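Local coordinates for protein type I polyketide synthase PikAII (Streptomyces venezuelae, PDB 3QP9) that forms part of a modular polyketide synthase, as a C2-type ketoreductase that probably epimerises the substituent-bearing alpha carbon of the growing chain rather than carrying out a net ketone reduction, at residues A65-A70 / D206-V211; G305-L310 / A317-C322; H379-L384 / D423-Q428. All blocks are in the same frame, centred on the assembly; numbering follows the deposited sequence.

Contact 1: A65-A70 / D206-V211; sequences APVLAA and DRMTTV
Ala70 sets its CB against the carboxylate of Asp206 and the methyl of Thr209 where helix 65-73 crosses helix 202-212 in the Rossmann-like N-terminal half of the ketoreductase, its structural subdomain. The short segments cross at -55°, their axes 9.9 Å apart at closest. Backbones come nearest where Ala70 CA lies 5.8 Å from Asp206 CA, and Ala70 points its CB at the other helix. At the inner end the touch is purely apolar: Met208 runs out extended from its helix and only its last bond turns (chi3 67°), bringing CE within 4.3 Å of Val67 CG1. The same Met208 rests on Ile194, Leu196 and Val154 of the underlying strands, so its side chain spans from the strands to helix 65-73. At the more exposed end, Asp206 leans its CG beside its own backbone N, and OD1 passes 3.9 Å from Ala70 CB. That oxygen makes no polar bond across the contact; its salt bridge goes to Arg202, one turn earlier on the same helix. Between these two ends stands Thr209, with CG2 3.7 Å from Ala70 O and 4.2 Å from Ala70 CB. Its hydroxyl sits between backbone N and carbonyl carbon (chi1 65°), turned back into its own helix, where OG1 donates a 2.7 Å hydrogen bond to the carbonyl oxygen Asp206 O, which also accepts weakly from Thr210 N.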
ATOM      1  N   ALA A  65      10.557  -3.732  25.660  1.00 52.68           N
ATOM      2  CA  ALA A  65      10.794  -3.299  27.026  1.00 51.16           C
ATOM      3  C   ALA A  65      10.246  -1.890  27.243  1.00 48.62           C
ATOM      4  O   ALA A  65       9.435  -1.693  28.140  1.00 47.13           O
ATOM      5  CB  ALA A  65      12.300  -3.400  27.436  1.00 51.85           C
ATOM      6  N   PRO A  66      10.679  -0.899  26.400  1.00 46.84           N
ATOM      7  CA  PRO A  66      10.157   0.425  26.615  1.00 45.11           C
ATOM      8  C   PRO A  66       8.671   0.602  26.142  1.00 43.60           C
ATOM      9  O   PRO A  66       7.940   1.444  26.701  1.00 42.04           O
ATOM     10  CB  PRO A  66      11.163   1.313  25.863  1.00 45.99           C
ATOM     11  CG  PRO A  66      11.637   0.430  24.685  1.00 46.24           C
ATOM     12  CD  PRO A  66      11.481  -1.004  25.168  1.00 47.13           C
ATOM     13  N   VAL A  67       8.229  -0.182  25.146  1.00 43.29           N
ATOM     14  CA  VAL A  67       6.773  -0.353  24.906  1.00 43.17           C
ATOM     15  C   VAL A  67       5.962  -0.723  26.218  1.00 43.33           C
ATOM     16  O   VAL A  67       5.030  -0.005  26.589  1.00 42.48           O
ATOM     17  CB  VAL A  67       6.439  -1.319  23.743  1.00 43.06           C
ATOM     18  CG1 VAL A  67       4.914  -1.332  23.503  1.00 42.21           C
ATOM     19  CG2 VAL A  67       7.152  -0.897  22.453  1.00 39.72           C
ATOM     20  N   LEU A  68       6.320  -1.795  26.945  1.00 44.16           N
ATOM     21  CA  LEU A  68       5.566  -2.056  28.179  1.00 43.76           C
ATOM     22  C   LEU A  68       5.739  -0.985  29.225  1.00 43.83           C
ATOM     23  O   LEU A  68       4.774  -0.652  29.937  1.00 42.20           O
ATOM     24  CB  LEU A  68       5.811  -3.457  28.787  1.00 46.33           C
ATOM     25  CG  LEU A  68       6.188  -4.681  27.971  1.00 45.20           C
ATOM     26  CD1 LEU A  68       6.191  -5.858  28.939  1.00 51.64           C
ATOM     27  CD2 LEU A  68       5.218  -4.935  26.857  1.00 46.49           C
ATOM     28  N   ALA A  69       6.932  -0.377  29.315  1.00 43.06           N
ATOM     29  CA  ALA A  69       7.057   0.699  30.291  1.00 43.90           C
ATOM     30  C   ALA A  69       6.063   1.817  29.969  1.00 42.84           C
ATOM     31  O   ALA A  69       5.353   2.286  30.857  1.00 43.64           O
ATOM     32  CB  ALA A  69       8.519   1.235  30.388  1.00 44.82           C
ATOM     33  N   ALA A  70       5.961   2.218  28.688  1.00 41.22           N
ATOM     34  CA  ALA A  70       4.994   3.282  28.339  1.00 38.60           C
ATOM     35  C   ALA A  70       3.556   2.928  28.637  1.00 36.21           C
ATOM     36  O   ALA A  70       2.799   3.762  29.160  1.00 34.27           O
ATOM     37  CB  ALA A  70       5.143   3.709  26.881  1.00 39.18           C
ATOM     38  N   ASP A 206       4.756   7.423  24.563  1.00 38.19           N
ATOM     39  CA  ASP A 206       3.759   8.122  25.343  1.00 38.65           C
ATOM     40  C   ASP A 206       2.584   8.632  24.497  1.00 37.36           C
ATOM     41  O   ASP A 206       1.435   8.471  24.902  1.00 36.35           O
ATOM     42  CB  ASP A 206       4.410   9.262  26.143  1.00 40.55           C
ATOM     43  CG  ASP A 206       5.276   8.724  27.363  1.00 46.89           C
ATOM     44  OD1 ASP A 206       5.095   7.521  27.745  1.00 43.31           O
ATOM     45  OD2 ASP A 206       6.126   9.499  27.926  1.00 45.35           O
ATOM     46  N   ARG A 207       2.853   9.259  23.342  1.00 35.28           N
ATOM     47  CA  ARG A 207       1.745   9.634  22.484  1.00 34.06           C
ATOM     48  C   ARG A 207       1.027   8.441  21.916  1.00 32.83           C
ATOM     49  O   ARG A 207      -0.200   8.499  21.739  1.00 32.66           O
ATOM     50  CB  ARG A 207       2.180  10.548  21.357  1.00 32.14           C
ATOM     51  CG  ARG A 207       2.602  11.997  21.913  1.00 36.21           C
ATOM     52  CD  ARG A 207       3.125  12.863  20.727  1.00 40.02           C
ATOM     53  NE  ARG A 207       3.376  14.217  21.217  1.00 45.85           N
ATOM     54  CZ  ARG A 207       4.569  14.791  21.285  1.00 47.68           C
ATOM     55  NH1 ARG A 207       5.668  14.155  20.850  1.00 48.61           N
ATOM     56  NH2 ARG A 207       4.652  16.010  21.776  1.00 47.01           N
ATOM     57  N   MET A 208       1.768   7.403  21.530  1.00 32.12           N
ATOM     58  CA  MET A 208       1.094   6.108  21.196  1.00 33.72           C
ATOM     59  C   MET A 208      -0.004   5.712  22.174  1.00 35.20           C
ATOM     60  O   MET A 208      -1.177   5.420  21.765  1.00 35.29           O
ATOM     61  CB  MET A 208       2.087   5.003  20.933  1.00 33.31           C
ATOM     62  CG  MET A 208       1.443   3.640  20.563  1.00 36.29           C
ATOM     63  SD  MET A 208       2.701   2.351  20.715  1.00 38.55           S
ATOM     64  CE  MET A 208       2.944   2.395  22.498  1.00 30.91           C
ATOM     65  N   THR A 209       0.317   5.751  23.476  1.00 35.49           N
ATOM     66  CA  THR A 209      -0.681   5.386  24.506  1.00 35.36           C
ATOM     67  C   THR A 209      -1.902   6.309  24.543  1.00 35.01           C
ATOM     68  O   THR A 209      -2.968   5.828  24.769  1.00 33.96           O
ATOM     69  CB  THR A 209      -0.071   5.182  25.933  1.00 36.63           C
ATOM     70  OG1 THR A 209       0.451   6.418  26.399  1.00 35.54           O
ATOM     71  CG2 THR A 209       1.065   4.241  25.875  1.00 35.64           C
ATOM     72  N   THR A 210      -1.775   7.615  24.204  1.00 34.93           N
ATOM     73  CA  THR A 210      -2.970   8.459  24.077  1.00 34.07           C
ATOM     74  C   THR A 210      -3.868   7.951  22.954  1.00 31.80           C
ATOM     75  O   THR A 210      -5.127   8.013  23.064  1.00 31.51           O
ATOM     76  CB  THR A 210      -2.591   9.893  23.792  1.00 34.72           C
ATOM     77  OG1 THR A 210      -1.830  10.374  24.915  1.00 41.21           O
ATOM     78  CG2 THR A 210      -3.878  10.745  23.555  1.00 36.16           C
ATOM     79  N   VAL A 211      -3.256   7.430  21.888  1.00 28.92           N
ATOM     80  CA  VAL A 211      -4.083   6.843  20.784  1.00 29.39           C
ATOM     81  C   VAL A 211      -4.785   5.543  21.225  1.00 28.53           C
ATOM     82  O   VAL A 211      -6.012   5.364  21.005  1.00 29.45           O
ATOM     83  CB  VAL A 211      -3.247   6.573  19.511  1.00 29.57           C
ATOM     84  CG1 VAL A 211      -4.155   5.866  18.412  1.00 30.84           C
ATOM     85  CG2 VAL A 211      -2.542   7.871  19.033  1.00 30.35           C
TER

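Contact 2: G305-L310 / A317-C322; sequences GLVAEL and ATVVTC
Val307 spreads both methyls over the strand that follows its helix: CG2 meets CG2 of Val319 at 3.5 Å, and CG1 stands 3.5 Å from the carbonyl oxygen Ala317 O. Those two touches are close, and they follow from the valine rotamer, CG1 anti to the backbone N (chi1 174°) and CG2 beside the backbone N, which presents the fork to the strand. Val319 holds the same rotamer and meets it at a slant. One turn on, Leu310 reaches CD1 to 3.7 Å from Ala317 CB; this leucine is the buried member of the set, backed by Leu281 of the neighbouring strand and Ala272 of helix 262-274. Helix 304-313 is the crossover of a beta-alpha-beta unit in the Rossmann fold of the catalytic half, joining strand 278-283 to the outermost strand 316-321, and the two segments run nearly antiparallel, at 159°. No direct hydrogen bond joins them; beside the packed side chains a water bridges the backbones, donating to Val307 O at 2.8 Å and accepting from Ala317 N at 2.9 Å. The loose side belongs to exposed Thr318, which points its CB away from the helix while its backbone pairs with Leu279 and Leu281.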
ATOM      1  N   GLY A 305       1.712  -7.714 -34.098  1.00 43.41           N
ATOM      2  CA  GLY A 305       0.675  -6.710 -34.445  1.00 41.49           C
ATOM      3  C   GLY A 305       0.976  -5.335 -33.832  1.00 37.82           C
ATOM      4  O   GLY A 305       1.041  -4.333 -34.516  1.00 37.89           O
ATOM      5  N   LEU A 306       1.219  -5.331 -32.536  1.00 37.49           N
ATOM      6  CA  LEU A 306       1.374  -4.117 -31.760  1.00 34.70           C
ATOM      7  C   LEU A 306       2.636  -3.361 -32.190  1.00 32.71           C
ATOM      8  O   LEU A 306       2.598  -2.143 -32.383  1.00 30.43           O
ATOM      9  CB  LEU A 306       1.514  -4.501 -30.276  1.00 35.56           C
ATOM     10  CG  LEU A 306       1.049  -3.484 -29.218  1.00 37.98           C
ATOM     11  CD1 LEU A 306       1.962  -3.499 -28.023  1.00 37.65           C
ATOM     12  CD2 LEU A 306       0.543  -2.055 -29.685  1.00 30.12           C
ATOM     13  N   VAL A 307       3.726  -4.079 -32.358  1.00 31.74           N
ATOM     14  CA  VAL A 307       4.994  -3.493 -32.865  1.00 32.32           C
ATOM     15  C   VAL A 307       4.870  -2.822 -34.245  1.00 32.81           C
ATOM     16  O   VAL A 307       5.433  -1.676 -34.486  1.00 34.26           O
ATOM     17  CB  VAL A 307       6.126  -4.553 -32.993  1.00 32.07           C
ATOM     18  CG1 VAL A 307       7.375  -3.910 -33.679  1.00 32.90           C
ATOM     19  CG2 VAL A 307       6.505  -5.135 -31.589  1.00 33.83           C
ATOM     20  N   ALA A 308       4.152  -3.493 -35.131  1.00 31.42           N
ATOM     21  CA  ALA A 308       3.932  -2.935 -36.474  1.00 32.68           C
ATOM     22  C   ALA A 308       3.082  -1.645 -36.344  1.00 32.01           C
ATOM     23  O   ALA A 308       3.436  -0.617 -36.936  1.00 33.13           O
ATOM     24  CB  ALA A 308       3.342  -3.917 -37.392  1.00 32.65           C
ATOM     25  N   GLU A 309       2.089  -1.690 -35.479  1.00 31.91           N
ATOM     26  CA  GLU A 309       1.170  -0.561 -35.169  1.00 31.15           C
ATOM     27  C   GLU A 309       1.943   0.646 -34.582  1.00 30.43           C
ATOM     28  O   GLU A 309       1.817   1.792 -35.062  1.00 27.07           O
ATOM     29  CB  GLU A 309      -0.007  -0.998 -34.281  1.00 31.65           C
ATOM     30  CG  GLU A 309      -1.070   0.154 -34.089  1.00 33.29           C
ATOM     31  CD  GLU A 309      -2.030  -0.106 -32.924  1.00 38.10           C
ATOM     32  OE1 GLU A 309      -2.787   0.824 -32.560  1.00 39.92           O
ATOM     33  OE2 GLU A 309      -2.048  -1.236 -32.379  1.00 34.20           O
ATOM     34  N   LEU A 310       2.813   0.380 -33.609  1.00 30.13           N
ATOM     35  CA  LEU A 310       3.529   1.448 -32.978  1.00 29.54           C
ATOM     36  C   LEU A 310       4.525   2.114 -33.945  1.00 30.88           C
ATOM     37  O   LEU A 310       4.804   3.306 -33.815  1.00 31.28           O
ATOM     38  CB  LEU A 310       4.266   0.948 -31.761  1.00 30.90           C
ATOM     39  CG  LEU A 310       3.322   0.426 -30.638  1.00 31.60           C
ATOM     40  CD1 LEU A 310       4.246  -0.412 -29.662  1.00 27.46           C
ATOM     41  CD2 LEU A 310       2.647   1.710 -29.948  1.00 28.16           C
ATOM     42  N   ALA A 317       9.613  -0.064 -31.502  1.00 28.76           N
ATOM     43  CA  ALA A 317       9.362  -0.841 -30.297  1.00 31.20           C
ATOM     44  C   ALA A 317       9.967  -2.241 -30.509  1.00 32.47           C
ATOM     45  O   ALA A 317       9.936  -2.817 -31.599  1.00 33.04           O
ATOM     46  CB  ALA A 317       7.909  -0.973 -29.991  1.00 28.17           C
ATOM     47  N   THR A 318      10.504  -2.754 -29.433  1.00 32.62           N
ATOM     48  CA  THR A 318      10.968  -4.099 -29.401  1.00 35.59           C
ATOM     49  C   THR A 318      10.295  -4.801 -28.218  1.00 35.61           C
ATOM     50  O   THR A 318       9.818  -4.144 -27.290  1.00 33.09           O
ATOM     51  CB  THR A 318      12.451  -3.971 -29.352  1.00 37.15           C
ATOM     52  OG1 THR A 318      13.038  -4.636 -30.474  1.00 43.62           O
ATOM     53  CG2 THR A 318      13.108  -4.233 -28.043  1.00 36.77           C
ATOM     54  N   VAL A 319      10.197  -6.131 -28.276  1.00 36.95           N
ATOM     55  CA  VAL A 319       9.424  -6.861 -27.262  1.00 38.33           C
ATOM     56  C   VAL A 319      10.358  -7.845 -26.590  1.00 38.64           C
ATOM     57  O   VAL A 319      11.060  -8.547 -27.301  1.00 37.35           O
ATOM     58  CB  VAL A 319       8.265  -7.658 -27.863  1.00 39.64           C
ATOM     59  CG1 VAL A 319       7.590  -8.504 -26.789  1.00 38.24           C
ATOM     60  CG2 VAL A 319       7.267  -6.747 -28.543  1.00 41.34           C
ATOM     61  N   VAL A 320      10.372  -7.872 -25.243  1.00 37.91           N
ATOM     62  CA  VAL A 320      11.201  -8.806 -24.483  1.00 38.68           C
ATOM     63  C   VAL A 320      10.325  -9.577 -23.445  1.00 39.91           C
ATOM     64  O   VAL A 320       9.304  -9.074 -22.966  1.00 37.77           O
ATOM     65  CB  VAL A 320      12.395  -8.100 -23.769  1.00 39.56           C
ATOM     66  CG1 VAL A 320      13.098  -9.103 -22.864  1.00 43.94           C
ATOM     67  CG2 VAL A 320      13.416  -7.584 -24.764  1.00 36.26           C
ATOM     68  N   THR A 321      10.709 -10.804 -23.125  1.00 40.70           N
ATOM     69  CA  THR A 321       9.917 -11.612 -22.218  1.00 41.41           C
ATOM     70  C   THR A 321      10.786 -12.229 -21.143  1.00 41.87           C
ATOM     71  O   THR A 321      11.720 -12.953 -21.437  1.00 41.95           O
ATOM     72  CB  THR A 321       9.177 -12.731 -22.998  1.00 43.96           C
ATOM     73  OG1 THR A 321       8.478 -12.129 -24.094  1.00 45.22           O
ATOM     74  CG2 THR A 321       8.181 -13.462 -22.095  1.00 42.92           C
ATOM     75  N   CYS A 322      10.444 -11.977 -19.886  1.00 42.08           N
ATOM     76  CA  CYS A 322      11.157 -12.566 -18.729  1.00 41.85           C
ATOM     77  C   CYS A 322      10.432 -12.210 -17.435  1.00 41.35           C
ATOM     78  O   CYS A 322       9.516 -11.362 -17.435  1.00 39.19           O
ATOM     79  CB  CYS A 322      12.591 -12.105 -18.641  1.00 42.71           C
ATOM     80  SG  CYS A 322      12.640 -10.329 -18.342  1.00 45.38           S
TER
HETATM   81  O   HOH W   1       7.760  -0.342 -33.706  1.00 33.75           O

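Contact 3: H379-L384 / D423-Q428; sequences HLDRLL and DALAGQ
Asp381 overlaps Leu425 through one carboxylate oxygen: OD1 lies 4.2 Å from CD2, a loose van der Waals touch, as the two side chains run alongside each other in opposite directions. The aspartate extends towards the other helix because CG is anti to its backbone N (chi1 174°); Leu425, with CG beside its own N (chi1 -76°), sends the isobutyl end back to meet it. Gln428 brings NE2 to 4.5 Å from Asp381 OD1, too far for a hydrogen bond. The helices involved, 363-386 and 413-426, are adjacent long helices of the Rossmann-type catalytic half, which belongs to the short-chain dehydrogenase/reductase superfamily. Ala424 and, just past the helix end, Gln428 also touch helix 170-185 of the N-terminal half, so the contact lies close to where the two halves meet. The polar work is done by two arginines: Arg385 binds OD1 through NE, and Arg430 binds OD2 through NE while its NH2 bonds Leu425 O. Arg430 thus ties the buried aspartate to the backbone of the opposite helix, and two cations on one carboxylate would be expected to keep it ionised despite its burial beside Leu425, Pro434 and Val436.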
ATOM      1  N   HIS A 379      12.928  -4.666  -7.373  1.00 30.09           N
ATOM      2  CA  HIS A 379      14.152  -4.815  -8.128  1.00 29.90           C
ATOM      3  C   HIS A 379      14.405  -3.668  -9.062  1.00 31.32           C
ATOM      4  O   HIS A 379      15.545  -3.217  -9.184  1.00 28.59           O
ATOM      5  CB  HIS A 379      14.133  -6.110  -8.958  1.00 30.73           C
ATOM      6  CG  HIS A 379      14.025  -7.335  -8.132  1.00 30.58           C
ATOM      7  ND1 HIS A 379      13.318  -8.455  -8.536  1.00 34.44           N
ATOM      8  CD2 HIS A 379      14.515  -7.606  -6.902  1.00 28.68           C
ATOM      9  CE1 HIS A 379      13.428  -9.380  -7.597  1.00 33.32           C
ATOM     10  NE2 HIS A 379      14.114  -8.872  -6.581  1.00 34.14           N
ATOM     11  N   LEU A 380      13.344  -3.187  -9.727  1.00 30.90           N
ATOM     12  CA  LEU A 380      13.552  -2.077 -10.643  1.00 32.36           C
ATOM     13  C   LEU A 380      14.106  -0.822  -9.898  1.00 32.31           C
ATOM     14  O   LEU A 380      14.978  -0.074 -10.395  1.00 32.32           O
ATOM     15  CB  LEU A 380      12.276  -1.743 -11.365  1.00 30.98           C
ATOM     16  CG  LEU A 380      11.845  -2.764 -12.411  1.00 33.60           C
ATOM     17  CD1 LEU A 380      10.356  -2.506 -12.687  1.00 30.46           C
ATOM     18  CD2 LEU A 380      12.677  -2.642 -13.733  1.00 29.78           C
ATOM     19  N   ASP A 381      13.512  -0.558  -8.748  1.00 32.00           N
ATOM     20  CA  ASP A 381      13.921   0.578  -7.918  1.00 33.14           C
ATOM     21  C   ASP A 381      15.381   0.378  -7.484  1.00 33.07           C
ATOM     22  O   ASP A 381      16.244   1.302  -7.645  1.00 31.52           O
ATOM     23  CB  ASP A 381      12.944   0.750  -6.704  1.00 33.23           C
ATOM     24  CG  ASP A 381      13.424   1.833  -5.747  1.00 38.15           C
ATOM     25  OD1 ASP A 381      13.951   1.509  -4.659  1.00 41.57           O
ATOM     26  OD2 ASP A 381      13.414   3.001  -6.160  1.00 40.04           O
ATOM     27  N   ARG A 382      15.704  -0.804  -6.957  1.00 33.90           N
ATOM     28  CA  ARG A 382      17.124  -1.086  -6.613  1.00 36.01           C
ATOM     29  C   ARG A 382      18.136  -1.002  -7.779  1.00 37.78           C
ATOM     30  O   ARG A 382      19.122  -0.239  -7.700  1.00 37.13           O
ATOM     31  CB  ARG A 382      17.310  -2.405  -5.861  1.00 36.05           C
ATOM     32  CG  ARG A 382      18.780  -2.611  -5.478  1.00 40.52           C
ATOM     33  CD  ARG A 382      18.913  -3.755  -4.475  1.00 44.34           C
ATOM     34  NE  ARG A 382      18.591  -5.092  -5.018  1.00 45.21           N
ATOM     35  CZ  ARG A 382      19.414  -5.821  -5.784  1.00 46.87           C
ATOM     36  NH1 ARG A 382      19.058  -7.040  -6.194  1.00 46.68           N
ATOM     37  NH2 ARG A 382      20.603  -5.348  -6.138  1.00 45.90           N
ATOM     38  N   LEU A 383      17.916  -1.743  -8.858  1.00 38.20           N
ATOM     39  CA  LEU A 383      18.881  -1.678  -9.999  1.00 39.40           C
ATOM     40  C   LEU A 383      19.020  -0.305 -10.655  1.00 40.81           C
ATOM     41  O   LEU A 383      20.128   0.070 -11.120  1.00 42.20           O
ATOM     42  CB  LEU A 383      18.528  -2.740 -11.054  1.00 38.31           C
ATOM     43  CG  LEU A 383      18.380  -4.134 -10.429  1.00 41.37           C
ATOM     44  CD1 LEU A 383      17.578  -5.030 -11.378  1.00 40.29           C
ATOM     45  CD2 LEU A 383      19.774  -4.725 -10.092  1.00 41.91           C
ATOM     46  N   LEU A 384      17.914   0.446 -10.717  1.00 39.63           N
ATOM     47  CA  LEU A 384      17.936   1.819 -11.248  1.00 40.33           C
ATOM     48  C   LEU A 384      18.642   2.776 -10.310  1.00 41.59           C
ATOM     49  O   LEU A 384      19.242   3.762 -10.761  1.00 42.14           O
ATOM     50  CB  LEU A 384      16.538   2.362 -11.531  1.00 37.37           C
ATOM     51  CG  LEU A 384      15.720   1.713 -12.671  1.00 42.17           C
ATOM     52  CD1 LEU A 384      14.400   2.412 -12.932  1.00 37.16           C
ATOM     53  CD2 LEU A 384      16.541   1.575 -13.980  1.00 40.67           C
ATOM     54  N   ASP A 423       3.098   2.355  -3.138  1.00 26.58           N
ATOM     55  CA  ASP A 423       2.836   3.711  -2.666  1.00 26.36           C
ATOM     56  C   ASP A 423       3.922   4.098  -1.654  1.00 27.44           C
ATOM     57  O   ASP A 423       4.440   5.207  -1.668  1.00 28.19           O
ATOM     58  CB  ASP A 423       1.459   3.851  -2.019  1.00 27.84           C
ATOM     59  CG  ASP A 423       0.342   3.574  -2.938  1.00 29.53           C
ATOM     60  OD1 ASP A 423      -0.677   3.065  -2.436  1.00 38.44           O
ATOM     61  OD2 ASP A 423       0.336   4.037  -4.139  1.00 38.34           O
ATOM     62  N   ALA A 424       4.375   3.162  -0.846  1.00 27.12           N
ATOM     63  CA  ALA A 424       5.492   3.500   0.062  1.00 28.02           C
ATOM     64  C   ALA A 424       6.833   3.733  -0.563  1.00 28.17           C
ATOM     65  O   ALA A 424       7.620   4.493  -0.009  1.00 28.53           O
ATOM     66  CB  ALA A 424       5.685   2.393   1.132  1.00 26.00           C
ATOM     67  N   LEU A 425       7.191   2.948  -1.591  1.00 28.24           N
ATOM     68  CA  LEU A 425       8.420   3.218  -2.394  1.00 29.50           C
ATOM     69  C   LEU A 425       8.405   4.655  -2.816  1.00 29.95           C
ATOM     70  O   LEU A 425       9.430   5.323  -2.764  1.00 31.49           O
ATOM     71  CB  LEU A 425       8.497   2.283  -3.600  1.00 31.20           C
ATOM     72  CG  LEU A 425       8.912   0.816  -3.421  1.00 33.09           C
ATOM     73  CD1 LEU A 425       8.906   0.135  -4.779  1.00 35.82           C
ATOM     74  CD2 LEU A 425      10.321   0.643  -2.817  1.00 35.65           C
ATOM     75  N   ALA A 426       7.243   5.182  -3.234  1.00 29.31           N
ATOM     76  CA  ALA A 426       7.182   6.569  -3.665  1.00 28.30           C
ATOM     77  C   ALA A 426       7.482   7.606  -2.568  1.00 29.17           C
ATOM     78  O   ALA A 426       7.858   8.761  -2.853  1.00 30.97           O
ATOM     79  CB  ALA A 426       5.873   6.847  -4.371  1.00 29.41           C
ATOM     80  N   GLY A 427       7.310   7.226  -1.319  1.00 27.87           N
ATOM     81  CA  GLY A 427       7.566   8.113  -0.225  1.00 29.66           C
ATOM     82  C   GLY A 427       8.970   8.050   0.406  1.00 29.32           C
ATOM     83  O   GLY A 427       9.190   8.732   1.403  1.00 29.97           O
ATOM     84  N   GLN A 428       9.863   7.214  -0.128  1.00 30.99           N
ATOM     85  CA  GLN A 428      11.253   6.998   0.319  1.00 34.74           C
ATOM     86  C   GLN A 428      12.145   8.094  -0.277  1.00 37.07           C
ATOM     87  O   GLN A 428      11.858   8.556  -1.384  1.00 38.70           O
ATOM     88  CB  GLN A 428      11.774   5.676  -0.220  1.00 34.70           C
ATOM     89  CG  GLN A 428      11.230   4.466   0.454  1.00 35.14           C
ATOM     90  CD  GLN A 428      12.136   3.266   0.327  1.00 40.01           C
ATOM     91  OE1 GLN A 428      12.941   2.933   1.239  1.00 43.74           O
ATOM     92  NE2 GLN A 428      11.999   2.585  -0.781  1.00 33.66           N
TER

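Contact 1 lies in the N-terminal Rossmann-like half, while contacts 2 and 3 share the catalytic half; contacts 1 and 2 fall on opposite sides of the chain's centre, their centres about 56 Å apart. Contact 3 is the most central and, like contact 1, is a buried helix-helix packing; contact 2 pairs a helix with an outermost strand and is only partly buried. Chemistry follows place. At the edge strand, methyl packing is supplemented by a bridging water. Contact 1, buried but far from the chain's centre, mixes a valine-methionine touch with methyls against oxygens. Its partly exposed Asp206 has one outside arginine, whereas buried Asp381, dominant in the smallest interface, has two.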